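Local coordinates for repeat Five Residue (Rfr) protein or pentapeptide repeat protein (PDB 2O6W), which is of unknown function but belongs to the pentapeptide repeat proteins, whose consecutive five-residue units wind into a right-handed, four-sided beta helix, at residues L32-P37 with L43-F48; Y7-E12 with K54-T59; A61-A66 with I76-A81. All coordinates share one frame; numbering follows the deposited sequence.

From the N terminus, the end of helix 2-10 and the residues after it, 7-12, are joined by contact 2 to residues 54-59, closing a loop of 41 intervening residues. That loop holds the disulfide Cys15-Cys18 and, wholly within it, contact 1, where 32-37 and 43-48 form a short surface excursion with residues 38-40 unmodelled. Leu32 packs its methyls on Lys54 and Pro55, linking contacts 1 and 2. Contact 3 follows in series, joining 61-66 to 76-81 in the interior of the repeats. Contacts 2 and 3 abut: Val56 and Leu58 make probable backbone hydrogen bonds with Ile77, tying the coil of contact 2 to that of contact 3, while contact 1 touches contact 2 alone.

Contact 1. Residues L32-P37 with L43-F48; sequences LKYRIP and LVTTPF
Arg35 and Thr46 face each other as an antiparallel hydrogen-bonded pair, the single beta bridge between residues 32-37 and 43-48. The bond from Thr46 N to Arg35 O is nearly straight (3.2 Å, 167°), whereas Arg35 N to Thr46 O, at 3.1 Å, is weak. Pro37, which has no N-H to offer Val44 O, suits a bridge that is not continued on that side. Pro47 CA adds a C-H contact to Lys33 O at 3.2 Å.

The side chain of Arg35 makes the other polar link. Its CG lies in the crowded position between backbone N and carbonyl carbon (chi1 66°), and the chain then runs extended, carrying NE to Phe48 O at 2.8 Å. NE meets a lone pair of Phe48 O in the carbonyl plane, although that oxygen sits 31° out of the guanidinium plane. Thr46 CG2 lies 4.2 Å above one guanidinium face, over its centre. Cutting Arg35 back to an alanine removes NE and the guanidinium face, which would probably leave Phe48 O without this donor and the Thr46 methyl without its flat cover.

This is a hairpin-like excursion at the protein surface, leaving the stack of coils between Cys18 and Val56; Lys33 reaches from it to the repeats through salt bridges to Glu94 and Asp92. Within residues 43-48 Thr46 OG1 accepts from Phe48 N at 3.2 Å in an ST turn, a role suited to a threonine.

Apolar contacts lie along both ends of the bridge. Pro37 CG touches Val44 CG1 at 3.5 Å, two compact groups meeting at a slant. At the other end Pro47 CD approaches Tyr34 CD2 at 4.0 Å, with Pro47 N near the plane of the ring at its edge. The hydroxyl of Thr45 also lies against Tyr34 CB.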
loop_
_atom_site.group_PDB
_atom_site.type_symbol
_atom_site.label_atom_id
_atom_site.label_comp_id
_atom_site.label_asym_id
_atom_site.label_seq_id
_atom_site.Cartn_x
_atom_site.Cartn_y
_atom_site.Cartn_z
ATOM N N LEU A 32 -9.940 1.823 4.030
ATOM C CA LEU A 32 -11.080 2.524 4.619
ATOM C C LEU A 32 -12.314 2.524 3.726
ATOM O O LEU A 32 -13.218 3.325 3.930
ATOM C CB LEU A 32 -10.710 3.976 4.926
ATOM C CG LEU A 32 -9.934 4.247 6.207
ATOM C CD1 LEU A 32 -9.601 5.730 6.291
ATOM C CD2 LEU A 32 -10.767 3.815 7.413
ATOM N N LYS A 33 -12.362 1.640 2.740
ATOM C CA LYS A 33 -13.510 1.613 1.851
ATOM C C LYS A 33 -14.603 0.651 2.280
ATOM O O LYS A 33 -15.780 0.992 2.244
ATOM C CB LYS A 33 -13.081 1.275 0.426
ATOM C CG LYS A 33 -12.393 2.413 -0.296
ATOM C CD LYS A 33 -12.149 2.059 -1.748
ATOM C CE LYS A 33 -11.633 3.258 -2.529
ATOM N NZ LYS A 33 -11.492 2.944 -3.977
ATOM N N TYR A 34 -14.223 -0.549 2.690
ATOM C CA TYR A 34 -15.216 -1.524 3.083
ATOM C C TYR A 34 -14.877 -2.204 4.389
ATOM O O TYR A 34 -13.824 -1.969 4.981
ATOM C CB TYR A 34 -15.357 -2.600 2.005
ATOM C CG TYR A 34 -15.477 -2.085 0.595
ATOM C CD1 TYR A 34 -14.349 -1.960 -0.227
ATOM C CD2 TYR A 34 -16.726 -1.757 0.061
ATOM C CE1 TYR A 34 -14.469 -1.530 -1.551
ATOM C CE2 TYR A 34 -16.855 -1.324 -1.254
ATOM C CZ TYR A 34 -15.730 -1.214 -2.056
ATOM O OH TYR A 34 -15.879 -0.797 -3.364
ATOM N N ARG A 35 -15.791 -3.061 4.824
ATOM C CA ARG A 35 -15.618 -3.839 6.035
ATOM C C ARG A 35 -16.480 -5.090 5.883
ATOM O O ARG A 35 -17.555 -5.042 5.277
ATOM C CB ARG A 35 -16.040 -3.028 7.268
ATOM C CG ARG A 35 -17.514 -2.692 7.338
ATOM C CD ARG A 35 -17.838 -1.840 8.562
ATOM N NE ARG A 35 -19.276 -1.587 8.666
ATOM C CZ ARG A 35 -20.174 -2.501 9.027
ATOM N NH1 ARG A 35 -19.787 -3.735 9.329
ATOM N NH2 ARG A 35 -21.462 -2.188 9.072
ATOM N N ILE A 36 -15.998 -6.215 6.404
ATOM C CA ILE A 36 -16.738 -7.475 6.325
ATOM C C ILE A 36 -17.175 -7.921 7.717
ATOM O O ILE A 36 -16.368 -8.445 8.495
ATOM C CB ILE A 36 -15.892 -8.622 5.689
ATOM C CG1 ILE A 36 -15.617 -8.330 4.207
ATOM C CG2 ILE A 36 -16.637 -9.950 5.811
ATOM C CD1 ILE A 36 -14.686 -7.150 3.958
ATOM N N PRO A 37 -18.462 -7.715 8.051
ATOM C CA PRO A 37 -19.037 -8.089 9.349
ATOM C C PRO A 37 -19.323 -9.590 9.464
ATOM O O PRO A 37 -18.491 -10.359 9.954
ATOM C CB PRO A 37 -20.314 -7.254 9.404
ATOM C CG PRO A 37 -20.754 -7.269 7.977
ATOM C CD PRO A 37 -19.456 -6.995 7.233
ATOM N N LEU A 43 -19.250 -12.070 1.203
ATOM C CA LEU A 43 -20.041 -11.225 0.316
ATOM C C LEU A 43 -20.829 -10.161 1.065
ATOM O O LEU A 43 -21.527 -9.344 0.458
ATOM C CB LEU A 43 -20.981 -12.086 -0.528
ATOM C CG LEU A 43 -20.278 -12.804 -1.685
ATOM C CD1 LEU A 43 -21.241 -13.753 -2.366
ATOM C CD2 LEU A 43 -19.752 -11.774 -2.681
ATOM N N VAL A 44 -20.705 -10.162 2.387
ATOM C CA VAL A 44 -21.398 -9.186 3.217
ATOM C C VAL A 44 -20.635 -7.859 3.174
ATOM O O VAL A 44 -20.959 -6.915 3.902
ATOM C CB VAL A 44 -21.492 -9.672 4.683
ATOM C CG1 VAL A 44 -22.533 -8.852 5.442
ATOM C CG2 VAL A 44 -21.851 -11.149 4.719
ATOM N N THR A 45 -19.622 -7.797 2.317
ATOM C CA THR A 45 -18.804 -6.600 2.169
ATOM C C THR A 45 -19.659 -5.354 1.951
ATOM O O THR A 45 -20.476 -5.298 1.030
ATOM C CB THR A 45 -17.821 -6.746 0.988
ATOM O OG1 THR A 45 -17.017 -5.566 0.882
ATOM C CG2 THR A 45 -18.582 -6.972 -0.315
ATOM N N THR A 46 -19.460 -4.355 2.805
ATOM C CA THR A 46 -20.217 -3.111 2.726
ATOM C C THR A 46 -19.392 -1.890 3.126
ATOM O O THR A 46 -18.553 -1.962 4.025
ATOM C CB THR A 46 -21.464 -3.171 3.637
ATOM O OG1 THR A 46 -22.081 -1.878 3.693
ATOM C CG2 THR A 46 -21.076 -3.607 5.041
ATOM N N PRO A 47 -19.617 -0.751 2.449
ATOM C CA PRO A 47 -18.896 0.490 2.741
ATOM C C PRO A 47 -19.502 1.215 3.940
ATOM O O PRO A 47 -18.820 1.966 4.639
ATOM C CB PRO A 47 -19.051 1.280 1.447
ATOM C CG PRO A 47 -20.411 0.883 0.996
ATOM C CD PRO A 47 -20.417 -0.610 1.219
ATOM N N PHE A 48 -20.788 0.974 4.172
ATOM C CA PHE A 48 -21.508 1.599 5.275
ATOM C C PHE A 48 -20.928 1.194 6.625
ATOM O O PHE A 48 -20.613 0.025 6.854
ATOM C CB PHE A 48 -22.991 1.225 5.206
ATOM C CG PHE A 48 -23.616 1.493 3.866
ATOM C CD1 PHE A 48 -23.590 2.772 3.314
ATOM C CD2 PHE A 48 -24.210 0.462 3.143
ATOM C CE1 PHE A 48 -24.142 3.021 2.057
ATOM C CE2 PHE A 48 -24.766 0.697 1.884
ATOM C CZ PHE A 48 -24.732 1.981 1.341
#

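Contact 2. Residues Y7-E12 with K54-T59; sequences YRLELE and KPVDLT
Asp57 OD1, one residue beyond the Val56 that meets Leu9, is gripped twice by Thr59. The hydroxyl OG1 of Thr59 donates to the syn lone pair of Asp57 OD1 at 2.7 Å, and Thr59 N reaches the same oxygen at 3.1 Å, completing an Asx turn. Two bonds to one oxygen hold the carboxylate against rotation, and a short acidic side chain is the right length to reach the amide two residues on.

Val56 and Leu58, flanking this aspartate, are buried, and they take up the side chain of Leu9. Leu9 CD2 is the atom that touches both: Val56 CG1 at 3.7 Å and Leu58 CD2 at 4.1 Å. In each case the side chains cross at about a right angle. Val56 CG1 faces the leucine because it lies opposite the backbone N (chi1 176°). In the four-sided beta helix of pentapeptide repeats such alternate residues point inward, so the last turn of helix 2-10 places a leucine against the hydrophobic interior, consistent with a lid over that end of the tube.

Nearer the surface, Lys54 bends at chi3 (-70°) and brings NZ to 3.6 Å from Glu12 O, a long approach to a peptide carbonyl. The carboxylate of Glu12 stays farther off, its OE1 lying 6.9 Å from Lys54 NZ, so any attraction between these charges is probably weak.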
loop_
_atom_site.group_PDB
_atom_site.type_symbol
_atom_site.label_atom_id
_atom_site.label_comp_id
_atom_site.label_asym_id
_atom_site.label_seq_id
_atom_site.Cartn_x
_atom_site.Cartn_y
_atom_site.Cartn_z
ATOM N N TYR A 7 -1.262 -8.617 15.396
ATOM C CA TYR A 7 -2.307 -8.209 16.323
ATOM C C TYR A 7 -2.483 -6.704 16.287
ATOM O O TYR A 7 -3.603 -6.203 16.289
ATOM C CB TYR A 7 -1.968 -8.634 17.747
ATOM C CG TYR A 7 -3.091 -8.379 18.725
ATOM C CD1 TYR A 7 -4.280 -9.105 18.648
ATOM C CD2 TYR A 7 -2.962 -7.429 19.737
ATOM C CE1 TYR A 7 -5.309 -8.900 19.559
ATOM C CE2 TYR A 7 -3.988 -7.214 20.656
ATOM C CZ TYR A 7 -5.155 -7.956 20.559
ATOM O OH TYR A 7 -6.163 -7.768 21.481
ATOM N N ARG A 8 -1.370 -5.982 16.269
ATOM C CA ARG A 8 -1.421 -4.534 16.219
ATOM C C ARG A 8 -2.100 -4.102 14.927
ATOM O O ARG A 8 -2.807 -3.102 14.897
ATOM C CB ARG A 8 -0.009 -3.950 16.288
ATOM C CG ARG A 8 0.671 -4.131 17.632
ATOM C CD ARG A 8 2.172 -3.918 17.518
ATOM N NE ARG A 8 2.521 -2.587 17.037
ATOM C CZ ARG A 8 3.723 -2.258 16.574
ATOM N NH1 ARG A 8 4.685 -3.171 16.533
ATOM N NH2 ARG A 8 3.966 -1.023 16.148
ATOM N N LEU A 9 -1.890 -4.864 13.861
ATOM C CA LEU A 9 -2.489 -4.538 12.573
ATOM C C LEU A 9 -3.993 -4.756 12.541
ATOM O O LEU A 9 -4.746 -3.897 12.085
ATOM C CB LEU A 9 -1.866 -5.377 11.460
ATOM C CG LEU A 9 -0.827 -4.744 10.547
ATOM C CD1 LEU A 9 -0.385 -5.805 9.566
ATOM C CD2 LEU A 9 -1.402 -3.533 9.807
ATOM N N GLU A 10 -4.422 -5.917 13.014
ATOM C CA GLU A 10 -5.832 -6.260 13.017
ATOM C C GLU A 10 -6.638 -5.445 14.023
ATOM O O GLU A 10 -7.728 -4.972 13.708
ATOM C CB GLU A 10 -6.002 -7.751 13.311
ATOM C CG GLU A 10 -7.434 -8.256 13.212
ATOM C CD GLU A 10 -7.953 -8.296 11.785
ATOM O OE1 GLU A 10 -9.118 -8.716 11.588
ATOM O OE2 GLU A 10 -7.201 -7.913 10.861
ATOM N N LEU A 11 -6.097 -5.270 15.222
ATOM C CA LEU A 11 -6.800 -4.538 16.266
ATOM C C LEU A 11 -6.501 -3.043 16.356
ATOM O O LEU A 11 -7.417 -2.224 16.315
ATOM C CB LEU A 11 -6.519 -5.181 17.622
ATOM C CG LEU A 11 -7.235 -4.531 18.808
ATOM C CD1 LEU A 11 -8.727 -4.852 18.744
ATOM C CD2 LEU A 11 -6.636 -5.039 20.108
ATOM N N GLU A 12 -5.224 -2.697 16.493
ATOM C CA GLU A 12 -4.801 -1.306 16.612
ATOM C C GLU A 12 -4.760 -0.557 15.285
ATOM O O GLU A 12 -4.572 0.659 15.265
ATOM C CB GLU A 12 -3.413 -1.229 17.249
ATOM C CG GLU A 12 -3.300 -1.886 18.609
ATOM C CD GLU A 12 -4.349 -1.390 19.572
ATOM O OE1 GLU A 12 -4.485 -0.151 19.717
ATOM O OE2 GLU A 12 -5.032 -2.242 20.188
ATOM N N LYS A 54 -10.391 4.762 11.330
ATOM C CA LYS A 54 -9.068 5.332 11.099
ATOM C C LYS A 54 -8.274 4.538 10.073
ATOM O O LYS A 54 -8.423 3.321 9.953
ATOM C CB LYS A 54 -8.264 5.399 12.408
ATOM C CG LYS A 54 -8.086 4.053 13.106
ATOM C CD LYS A 54 -6.917 4.060 14.094
ATOM C CE LYS A 54 -5.569 4.144 13.366
ATOM N NZ LYS A 54 -4.381 4.130 14.281
ATOM N N PRO A 55 -7.418 5.228 9.311
ATOM C CA PRO A 55 -6.593 4.570 8.295
ATOM C C PRO A 55 -5.439 3.800 8.946
ATOM O O PRO A 55 -4.889 4.234 9.955
ATOM C CB PRO A 55 -6.113 5.740 7.438
ATOM C CG PRO A 55 -6.009 6.847 8.427
ATOM C CD PRO A 55 -7.260 6.691 9.252
ATOM N N VAL A 56 -5.092 2.652 8.373
ATOM C CA VAL A 56 -4.007 1.844 8.910
ATOM C C VAL A 56 -2.701 2.627 8.795
ATOM O O VAL A 56 -2.399 3.197 7.748
ATOM C CB VAL A 56 -3.903 0.506 8.155
ATOM C CG1 VAL A 56 -2.716 -0.295 8.655
ATOM C CG2 VAL A 56 -5.194 -0.285 8.339
ATOM N N ASP A 57 -1.936 2.661 9.879
ATOM C CA ASP A 57 -0.684 3.404 9.895
ATOM C C ASP A 57 0.541 2.489 9.802
ATOM O O ASP A 57 0.854 1.743 10.737
ATOM C CB ASP A 57 -0.604 4.251 11.166
ATOM C CG ASP A 57 0.404 5.366 11.055
ATOM O OD1 ASP A 57 1.472 5.148 10.440
ATOM O OD2 ASP A 57 0.144 6.469 11.597
ATOM N N LEU A 58 1.234 2.562 8.671
ATOM C CA LEU A 58 2.420 1.749 8.440
ATOM C C LEU A 58 3.648 2.615 8.157
ATOM O O LEU A 58 4.510 2.256 7.349
ATOM C CB LEU A 58 2.164 0.773 7.283
ATOM C CG LEU A 58 1.179 -0.375 7.571
ATOM C CD1 LEU A 58 0.805 -1.092 6.279
ATOM C CD2 LEU A 58 1.811 -1.354 8.555
ATOM N N THR A 59 3.712 3.753 8.841
ATOM C CA THR A 59 4.814 4.698 8.714
ATOM C C THR A 59 6.121 4.005 9.042
ATOM O O THR A 59 6.211 3.273 10.033
ATOM C CB THR A 59 4.663 5.883 9.702
ATOM O OG1 THR A 59 3.489 6.634 9.378
ATOM C CG2 THR A 59 5.893 6.792 9.650
#

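Contact 3. Residues A61-A66 with I76-A81; sequences ANLSNA and IILENA
Successive coils of the right-handed quadrilateral beta helix meet here, with alanines and leucines filling the two inward positions of the pentapeptide repeat. Ala61 and Ala81 are twenty residues apart, one full coil, and lie one above the other with their CA atoms 4.9 Å apart. Ala61 O approaches Ala81 CA at 3.4 Å and Ala81 CB at 3.6 Å; a side chain no larger than a methyl suits coils packed this closely.

Leu63 and Leu78, fifteen residues or three sides apart, fill the centre of the tube. The touching branches are Leu63 CD1 and Leu78 CD2, 4.0 Å from each other, and the side chains cross at about a right angle. Both leucines set CG opposite the carbonyl carbon (chi1 -78° in Leu63), which swings both branched ends inward, where their methyls meet from neighbouring sides of the tube.

At the corners the chain bends by type II turns, Leu63 to Ala66 and Leu78 to Ala81, the latter closed by Ala81 N to Leu78 O at 3.1 Å. Asn65 and Asn80 occupy the third position of these turns with positive phi, which asparagine tolerates well. On the outside, Asn62 OD1 takes two bonds from Ser64: N at 3.0 Å, in the carbonyl plane as an Asx turn, and OG at 2.8 Å.

No helix lies between these coils. Ala61 and Leu63 are backbone-bonded to Ile82 in the following coil, while Asn62 is bonded to Cys18 and Leu20 in the preceding one, and residues 54-59 run alongside Ile77.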
loop_
_atom_site.group_PDB
_atom_site.type_symbol
_atom_site.label_atom_id
_atom_site.label_comp_id
_atom_site.label_asym_id
_atom_site.label_seq_id
_atom_site.Cartn_x
_atom_site.Cartn_y
_atom_site.Cartn_z
ATOM N N ALA A 61 7.431 1.505 8.036
ATOM C CA ALA A 61 7.407 0.046 8.063
ATOM C C ALA A 61 8.241 -0.517 6.912
ATOM O O ALA A 61 8.421 0.134 5.883
ATOM C CB ALA A 61 5.976 -0.463 7.966
ATOM N N ASN A 62 8.761 -1.725 7.094
ATOM C CA ASN A 62 9.543 -2.366 6.051
ATOM C C ASN A 62 8.719 -3.547 5.542
ATOM O O ASN A 62 8.487 -4.508 6.270
ATOM C CB ASN A 62 10.883 -2.872 6.586
ATOM C CG ASN A 62 11.853 -3.243 5.467
ATOM O OD1 ASN A 62 11.460 -3.798 4.436
ATOM N ND2 ASN A 62 13.127 -2.954 5.674
ATOM N N LEU A 63 8.281 -3.453 4.291
ATOM C CA LEU A 63 7.477 -4.485 3.669
ATOM C C LEU A 63 8.180 -5.066 2.446
ATOM O O LEU A 63 7.558 -5.715 1.605
ATOM C CB LEU A 63 6.119 -3.903 3.270
ATOM C CG LEU A 63 5.103 -3.720 4.403
ATOM C CD1 LEU A 63 4.105 -2.619 4.062
ATOM C CD2 LEU A 63 4.390 -5.036 4.639
ATOM N N SER A 64 9.485 -4.829 2.358
ATOM C CA SER A 64 10.303 -5.311 1.242
ATOM C C SER A 64 10.056 -6.776 0.866
ATOM O O SER A 64 10.077 -7.655 1.719
ATOM C CB SER A 64 11.787 -5.128 1.576
ATOM O OG SER A 64 12.112 -3.749 1.689
ATOM N N ASN A 65 9.810 -7.029 -0.415
ATOM C CA ASN A 65 9.598 -8.389 -0.887
ATOM C C ASN A 65 8.360 -9.046 -0.298
ATOM O O ASN A 65 8.190 -10.264 -0.390
ATOM C CB ASN A 65 10.829 -9.241 -0.558
ATOM C CG ASN A 65 12.080 -8.741 -1.250
ATOM O OD1 ASN A 65 12.248 -8.923 -2.458
ATOM N ND2 ASN A 65 12.953 -8.090 -0.499
ATOM N N ALA A 66 7.496 -8.251 0.326
ATOM C CA ALA A 66 6.273 -8.807 0.898
ATOM C C ALA A 66 5.253 -8.959 -0.221
ATOM O O ALA A 66 5.369 -8.314 -1.256
ATOM C CB ALA A 66 5.727 -7.894 1.974
ATOM N N ILE A 76 -4.290 4.166 3.176
ATOM C CA ILE A 76 -3.256 3.673 4.072
ATOM C C ILE A 76 -2.109 4.670 4.199
ATOM O O ILE A 76 -1.852 5.460 3.283
ATOM C CB ILE A 76 -2.691 2.334 3.570
ATOM C CG1 ILE A 76 -2.071 1.563 4.734
ATOM C CG2 ILE A 76 -1.646 2.588 2.500
ATOM C CD1 ILE A 76 -1.870 0.101 4.435
ATOM N N ILE A 77 -1.418 4.622 5.333
ATOM C CA ILE A 77 -0.291 5.518 5.584
ATOM C C ILE A 77 1.036 4.755 5.499
ATOM O O ILE A 77 1.397 3.994 6.398
ATOM C CB ILE A 77 -0.432 6.190 6.971
ATOM C CG1 ILE A 77 -1.768 6.942 7.036
ATOM C CG2 ILE A 77 0.700 7.180 7.203
ATOM C CD1 ILE A 77 -2.042 7.588 8.370
ATOM N N LEU A 78 1.743 4.961 4.392
ATOM C CA LEU A 78 3.023 4.311 4.151
ATOM C C LEU A 78 4.125 5.354 4.006
ATOM O O LEU A 78 5.059 5.191 3.218
ATOM C CB LEU A 78 2.950 3.451 2.884
ATOM C CG LEU A 78 2.180 2.134 3.006
ATOM C CD1 LEU A 78 2.000 1.506 1.635
ATOM C CD2 LEU A 78 2.937 1.185 3.924
ATOM N N GLU A 79 4.013 6.434 4.766
ATOM C CA GLU A 79 5.009 7.493 4.704
ATOM C C GLU A 79 6.371 6.954 5.136
ATOM O O GLU A 79 6.482 6.265 6.145
ATOM C CB GLU A 79 4.581 8.660 5.596
ATOM C CG GLU A 79 5.488 9.873 5.510
ATOM C CD GLU A 79 4.867 11.113 6.137
ATOM O OE1 GLU A 79 5.537 12.174 6.143
ATOM O OE2 GLU A 79 3.710 11.035 6.619
ATOM N N ASN A 80 7.393 7.252 4.345
ATOM C CA ASN A 80 8.752 6.812 4.627
ATOM C C ASN A 80 8.850 5.303 4.827
ATOM O O ASN A 80 9.713 4.811 5.556
ATOM C CB ASN A 80 9.283 7.551 5.853
ATOM C CG ASN A 80 9.428 9.042 5.606
ATOM O OD1 ASN A 80 9.395 9.849 6.537
ATOM N ND2 ASN A 80 9.596 9.416 4.342
ATOM N N ALA A 81 7.964 4.569 4.165
ATOM C CA ALA A 81 7.955 3.118 4.266
ATOM C C ALA A 81 8.918 2.510 3.250
ATOM O O ALA A 81 9.200 3.103 2.208
ATOM C CB ALA A 81 6.553 2.601 4.025
#